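Local coordinates for protein serine-tRNA ligase (Naegleria fowleri, PDB 6BLJ) that probably catalyses the ATP-dependent attachment of serine to its cognate tRNA, passing through an enzyme-bound seryl-adenylate, at residues 231-236 / 241-246; 256-261 / 419-424. All coordinates share one frame; numbering follows the deposited sequence.

Interaction 1. Residues 231-236 / 241-246; sequences YAIDFL and YMPIYT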
loop_
_atom_site.group_PDB
_atom_site.type_symbol
_atom_site.label_atom_id
_atom_site.label_comp_id
_atom_site.label_asym_id
_atom_site.label_seq_id
_atom_site.Cartn_x
_atom_site.Cartn_y
_atom_site.Cartn_z
ATOM N N TYR A 231 22.446 -25.848 -13.069
ATOM C CA TYR A 231 22.244 -26.372 -14.414
ATOM C C TYR A 231 21.689 -25.294 -15.340
ATOM O O TYR A 231 22.163 -25.133 -16.471
ATOM C CB TYR A 231 21.307 -27.588 -14.358
ATOM C CG TYR A 231 20.823 -28.079 -15.712
ATOM C CD1 TYR A 231 21.726 -28.324 -16.737
ATOM C CD2 TYR A 231 19.469 -28.298 -15.960
ATOM C CE1 TYR A 231 21.299 -28.767 -17.987
ATOM C CE2 TYR A 231 19.026 -28.751 -17.213
ATOM C CZ TYR A 231 19.959 -28.981 -18.220
ATOM O OH TYR A 231 19.560 -29.416 -19.462
ATOM N N ALA A 232 20.702 -24.532 -14.868
ATOM C CA ALA A 232 20.108 -23.485 -15.696
ATOM C C ALA A 232 21.154 -22.482 -16.155
ATOM O O ALA A 232 21.190 -22.094 -17.330
ATOM C CB ALA A 232 19.000 -22.771 -14.921
ATOM N N ILE A 233 22.022 -22.054 -15.240
ATOM C CA ILE A 233 23.054 -21.083 -15.600
ATOM C C ILE A 233 24.052 -21.694 -16.583
ATOM O O ILE A 233 24.453 -21.049 -17.562
ATOM C CB ILE A 233 23.722 -20.548 -14.317
ATOM C CG1 ILE A 233 22.736 -19.608 -13.608
ATOM C CG2 ILE A 233 25.021 -19.830 -14.618
ATOM C CD1 ILE A 233 22.975 -19.466 -12.157
ATOM N N ASP A 234 24.468 -22.942 -16.350
ATOM C CA ASP A 234 25.344 -23.613 -17.317
ATOM C C ASP A 234 24.663 -23.726 -18.675
ATOM O O ASP A 234 25.265 -23.440 -19.716
ATOM C CB ASP A 234 25.736 -24.997 -16.811
ATOM C CG ASP A 234 26.774 -24.942 -15.732
ATOM O OD1 ASP A 234 27.312 -23.835 -15.501
ATOM O OD2 ASP A 234 27.068 -26.006 -15.143
ATOM N N PHE A 235 23.394 -24.142 -18.666
ATOM C CA PHE A 235 22.604 -24.298 -19.885
ATOM C C PHE A 235 22.594 -23.009 -20.708
ATOM O O PHE A 235 22.893 -23.018 -21.907
ATOM C CB PHE A 235 21.192 -24.712 -19.459
ATOM C CG PHE A 235 20.229 -24.984 -20.587
ATOM C CD1 PHE A 235 20.165 -26.232 -21.179
ATOM C CD2 PHE A 235 19.332 -24.011 -20.993
ATOM C CE1 PHE A 235 19.248 -26.494 -22.179
ATOM C CE2 PHE A 235 18.420 -24.269 -22.001
ATOM C CZ PHE A 235 18.376 -25.516 -22.584
ATOM N N LEU A 236 22.281 -21.878 -20.072
ATOM C CA LEU A 236 22.224 -20.630 -20.826
ATOM C C LEU A 236 23.608 -20.071 -21.150
ATOM O O LEU A 236 23.786 -19.466 -22.217
ATOM C CB LEU A 236 21.401 -19.588 -20.062
ATOM C CG LEU A 236 19.882 -19.787 -20.123
ATOM C CD1 LEU A 236 19.152 -18.707 -19.309
ATOM C CD2 LEU A 236 19.397 -19.800 -21.581
ATOM N N TYR A 241 24.539 -16.827 -23.226
ATOM C CA TYR A 241 23.871 -15.898 -22.319
ATOM C C TYR A 241 24.797 -15.593 -21.145
ATOM O O TYR A 241 25.197 -16.498 -20.411
ATOM C CB TYR A 241 22.527 -16.467 -21.854
ATOM C CG TYR A 241 21.454 -16.431 -22.932
ATOM C CD1 TYR A 241 21.566 -17.220 -24.084
ATOM C CD2 TYR A 241 20.321 -15.635 -22.789
ATOM C CE1 TYR A 241 20.585 -17.193 -25.083
ATOM C CE2 TYR A 241 19.330 -15.604 -23.773
ATOM C CZ TYR A 241 19.468 -16.388 -24.918
ATOM O OH TYR A 241 18.494 -16.353 -25.896
ATOM N N MET A 242 25.140 -14.320 -20.985
ATOM C CA MET A 242 26.045 -13.881 -19.925
ATOM C C MET A 242 25.389 -14.005 -18.548
ATOM O O MET A 242 24.401 -13.322 -18.268
ATOM C CB MET A 242 26.463 -12.438 -20.190
ATOM C CG MET A 242 27.128 -11.769 -19.022
ATOM S SD MET A 242 28.854 -12.216 -18.891
ATOM C CE MET A 242 29.576 -10.687 -19.483
ATOM N N PRO A 243 25.901 -14.857 -17.658
ATOM C CA PRO A 243 25.342 -14.895 -16.295
ATOM C C PRO A 243 25.471 -13.536 -15.618
ATOM O O PRO A 243 26.496 -12.867 -15.737
ATOM C CB PRO A 243 26.190 -15.959 -15.586
ATOM C CG PRO A 243 26.759 -16.808 -16.696
ATOM C CD PRO A 243 26.953 -15.875 -17.858
ATOM N N ILE A 244 24.417 -13.119 -14.918
ATOM C CA ILE A 244 24.452 -11.854 -14.189
ATOM C C ILE A 244 23.615 -11.977 -12.920
ATOM O O ILE A 244 22.436 -12.322 -12.964
ATOM C CB ILE A 244 24.007 -10.660 -15.069
ATOM C CG1 ILE A 244 24.078 -9.341 -14.298
ATOM C CG2 ILE A 244 22.614 -10.868 -15.685
ATOM C CD1 ILE A 244 23.887 -8.099 -15.211
ATOM N N TYR A 245 24.238 -11.669 -11.784
ATOM C CA TYR A 245 23.596 -11.650 -10.475
ATOM C C TYR A 245 23.310 -10.188 -10.123
ATOM O O TYR A 245 24.175 -9.332 -10.312
ATOM C CB TYR A 245 24.528 -12.302 -9.444
ATOM C CG TYR A 245 24.133 -12.169 -7.992
ATOM C CD1 TYR A 245 23.371 -13.159 -7.354
ATOM C CD2 TYR A 245 24.547 -11.074 -7.243
ATOM C CE1 TYR A 245 23.014 -13.038 -6.003
ATOM C CE2 TYR A 245 24.185 -10.931 -5.899
ATOM C CZ TYR A 245 23.429 -11.917 -5.280
ATOM O OH TYR A 245 23.110 -11.771 -3.940
ATOM N N THR A 246 22.102 -9.901 -9.653
ATOM C CA THR A 246 21.603 -8.535 -9.551
ATOM C C THR A 246 21.396 -8.077 -8.106
ATOM O O THR A 246 21.305 -8.899 -7.189
ATOM C CB THR A 246 20.261 -8.415 -10.293
ATOM O OG1 THR A 246 19.227 -9.091 -9.546
ATOM C CG2 THR A 246 20.344 -9.055 -11.670
#

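Interaction 2. Residues 256-261 / 419-424; sequences KKVAQL and RRLEVK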
loop_
_atom_site.group_PDB
_atom_site.type_symbol
_atom_site.label_atom_id
_atom_site.label_comp_id
_atom_site.label_asym_id
_atom_site.label_seq_id
_atom_site.Cartn_x
_atom_site.Cartn_y
_atom_site.Cartn_z
ATOM N N LYS A 256 10.412 2.735 -11.110
ATOM C CA LYS A 256 9.374 3.381 -11.915
ATOM C C LYS A 256 9.706 3.392 -13.407
ATOM O O LYS A 256 8.795 3.514 -14.235
ATOM C CB LYS A 256 9.138 4.810 -11.413
ATOM C CG LYS A 256 8.169 4.863 -10.238
ATOM C CD LYS A 256 8.324 6.108 -9.382
ATOM C CE LYS A 256 7.826 7.357 -10.079
ATOM N NZ LYS A 256 7.966 8.565 -9.199
ATOM N N LYS A 257 10.983 3.239 -13.774
ATOM C CA LYS A 257 11.371 3.207 -15.180
ATOM C C LYS A 257 11.189 1.846 -15.839
ATOM O O LYS A 257 11.254 1.770 -17.073
ATOM C CB LYS A 257 12.835 3.631 -15.340
ATOM C CG LYS A 257 13.175 5.031 -14.803
ATOM C CD LYS A 257 14.676 5.316 -14.921
ATOM C CE LYS A 257 15.066 6.715 -14.416
ATOM N NZ LYS A 257 14.589 7.778 -15.345
ATOM N N VAL A 258 10.980 0.771 -15.073
ATOM C CA VAL A 258 10.942 -0.576 -15.636
ATOM C C VAL A 258 9.650 -1.324 -15.333
ATOM O O VAL A 258 9.503 -2.466 -15.770
ATOM C CB VAL A 258 12.145 -1.416 -15.152
ATOM C CG1 VAL A 258 13.469 -0.736 -15.474
ATOM C CG2 VAL A 258 12.029 -1.703 -13.644
ATOM N N ALA A 259 8.703 -0.729 -14.615
ATOM C CA ALA A 259 7.518 -1.466 -14.186
ATOM C C ALA A 259 6.272 -0.590 -14.290
ATOM O O ALA A 259 6.364 0.638 -14.265
ATOM C CB ALA A 259 7.687 -1.975 -12.747
ATOM N N GLN A 260 5.101 -1.241 -14.388
ATOM C CA GLN A 260 3.802 -0.560 -14.423
ATOM C C GLN A 260 3.411 -0.101 -13.025
ATOM O O GLN A 260 3.548 -0.861 -12.063
ATOM C CB GLN A 260 2.697 -1.496 -14.947
ATOM C CG GLN A 260 2.507 -1.607 -16.465
ATOM C CD GLN A 260 1.213 -2.344 -16.840
ATOM O OE1 GLN A 260 1.076 -2.885 -17.943
ATOM N NE2 GLN A 260 0.260 -2.361 -15.917
ATOM N N LEU A 261 2.867 1.116 -12.917
ATOM C CA LEU A 261 2.512 1.677 -11.609
ATOM C C LEU A 261 1.565 0.783 -10.790
ATOM O O LEU A 261 1.612 0.820 -9.557
ATOM C CB LEU A 261 1.909 3.078 -11.778
ATOM N N ARG A 419 12.398 2.868 -24.771
ATOM C CA ARG A 419 12.054 4.293 -24.843
ATOM C C ARG A 419 12.108 4.948 -23.469
ATOM O O ARG A 419 12.693 6.021 -23.294
ATOM C CB ARG A 419 10.664 4.473 -25.446
ATOM C CG ARG A 419 10.641 4.442 -26.952
ATOM C CD ARG A 419 9.225 4.537 -27.499
ATOM N NE ARG A 419 9.209 4.105 -28.890
ATOM C CZ ARG A 419 9.498 4.905 -29.915
ATOM N NH1 ARG A 419 9.809 6.179 -29.703
ATOM N NH2 ARG A 419 9.472 4.431 -31.152
ATOM N N ARG A 420 11.489 4.313 -22.477
ATOM C CA ARG A 420 11.429 4.899 -21.146
ATOM C C ARG A 420 12.796 4.902 -20.470
ATOM O O ARG A 420 13.065 5.764 -19.626
ATOM C CB ARG A 420 10.386 4.146 -20.319
ATOM C CG ARG A 420 8.974 4.346 -20.862
ATOM C CD ARG A 420 7.994 3.263 -20.401
ATOM N NE ARG A 420 6.606 3.673 -20.630
ATOM C CZ ARG A 420 5.998 3.677 -21.816
ATOM N NH1 ARG A 420 6.640 3.277 -22.910
ATOM N NH2 ARG A 420 4.735 4.071 -21.913
ATOM N N LEU A 421 13.668 3.964 -20.838
ATOM C CA LEU A 421 15.010 3.848 -20.288
ATOM C C LEU A 421 16.067 4.512 -21.164
ATOM O O LEU A 421 17.243 4.531 -20.788
ATOM C CB LEU A 421 15.360 2.368 -20.082
ATOM C CG LEU A 421 14.636 1.611 -18.958
ATOM C CD1 LEU A 421 14.745 0.111 -19.167
ATOM C CD2 LEU A 421 15.254 2.002 -17.631
ATOM N N GLU A 422 15.671 5.035 -22.320
ATOM C CA GLU A 422 16.574 5.669 -23.291
ATOM C C GLU A 422 17.713 4.729 -23.698
ATOM O O GLU A 422 18.888 5.107 -23.727
ATOM C CB GLU A 422 17.114 6.991 -22.747
ATOM C CG GLU A 422 16.029 8.033 -22.516
ATOM C CD GLU A 422 16.592 9.396 -22.167
ATOM O OE1 GLU A 422 17.392 9.923 -22.967
ATOM O OE2 GLU A 422 16.255 9.931 -21.090
ATOM N N VAL A 423 17.358 3.491 -24.039
ATOM C CA VAL A 423 18.334 2.531 -24.558
ATOM C C VAL A 423 18.315 2.703 -26.074
ATOM O O VAL A 423 17.494 2.110 -26.785
ATOM C CB VAL A 423 18.027 1.100 -24.127
ATOM C CG1 VAL A 423 19.174 0.179 -24.524
ATOM C CG2 VAL A 423 17.771 1.042 -22.620
ATOM N N LYS A 424 19.229 3.526 -26.572
ATOM C CA LYS A 424 19.200 3.998 -27.951
ATOM C C LYS A 424 19.950 3.064 -28.897
ATOM O O LYS A 424 20.886 2.359 -28.506
ATOM C CB LYS A 424 19.788 5.412 -28.033
ATOM C CG LYS A 424 18.932 6.449 -27.307
ATOM C CD LYS A 424 19.610 7.815 -27.231
ATOM C CE LYS A 424 18.903 8.717 -26.221
ATOM N NZ LYS A 424 19.259 10.153 -26.376
#

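Interaction 1. Residues 231-236 / 241-246
I233 opens the contact with P243: its CG2 methyl lies 4.1 Å from P243 CG and 4.2 Å from P243 CB, so one methyl meets the CB-CG side of the pyrrolidine ring. This CG2 branch stands anti to the backbone N, while CG1 lies beside that N (chi1 -73°). The same I233 also packs on M309 of strand 304-313 and on L226 of the second subunit, which places the pair near the interface with that subunit. This helix 220-238 turning into strand 242-245 is consistent with motif 1 of class II synthetases: M242 and I244 form backbone hydrogen bonds with strand 304-313, while I244 and Y245 continue the sheet into the second subunit. One turn on, L236 makes the larger contact. Its carbonyl O accepts a hydrogen bond from the backbone N of Y241 at 2.9 Å, with an N-H...O angle of 157°. Beside this bond L236 CB touches Y241 CB at 3.8 Å. L236 CD2 then lies over one face of the Y241 ring, 4.3 Å from the centroid and 14° off the normal, a CH-pi contact shifted toward the CG and CD1 side. Y241 holds its ring against M356 and N359 of helix 348-366, and its hydroxyl is hydrogen-bonded to E355.

Interaction 2. Residues 256-261 / 419-424
The guanidinium of R420 lies away from K257, although the two residues touch: R420 CB lies 4.1 Å from K257 O, and the extended chain then leads off. Y416 makes a cation-pi contact with the guanidinium, its carbonyl O bonds NH1, and L148 O takes a weak bond from NH2. The other flat group at the contact, the K257 carbonyl, has L421 CG 3.9 Å from its oxygen; that oxygen accepts a hydrogen bond from the side chain of Q417, so the loop is tied to helix 416-421 by a polar link as well as by carbon contacts.

The apolar part rests on L421. Its CD2 is 3.7 Å from K257 CB and 3.9 Å from V258 CG1, and CD1 comes within 4.0 Å of the same V258 methyl, which therefore faces both ends of the isopropyl fork. Having CG anti to the carbonyl carbon (chi1 -71°) directs that fork into the loop. A289 of helix 285-290 touches both V258 and L421, closing the buried side, whereas K257 is partly exposed.

Just beyond L421 the helix stops at E422, whose positive phi of 55° takes the chain out of right-handed helical geometry before K424 joins strand 296-297 through backbone bonds. Two bonds run back into the last turn, among them a weak one from E422 N to R419 O (3.3 Å); this C-terminal ending of helix 416-421, within the class II synthetase core, is a Schellman motif.

Interactions 1 and 2 follow one another in the chain, with centres 24 Å apart and nearest atoms about 11 Å apart, so neither touches the other. What they share is strand 436-447. The helix of interaction 1 packs on L445, while V423, just after the helix end of interaction 2, bonds to C438 and packs on M440. T444 and A447 of that strand line the AMP pocket. Neither contact reaches the nucleotide: the side chain of L236 is about 13 Å from AMP and that of V258 about 12 Å. They differ in assembly role, since 231-236 / 241-246 borders the second subunit and 256-261 / 419-424 meets no other chain.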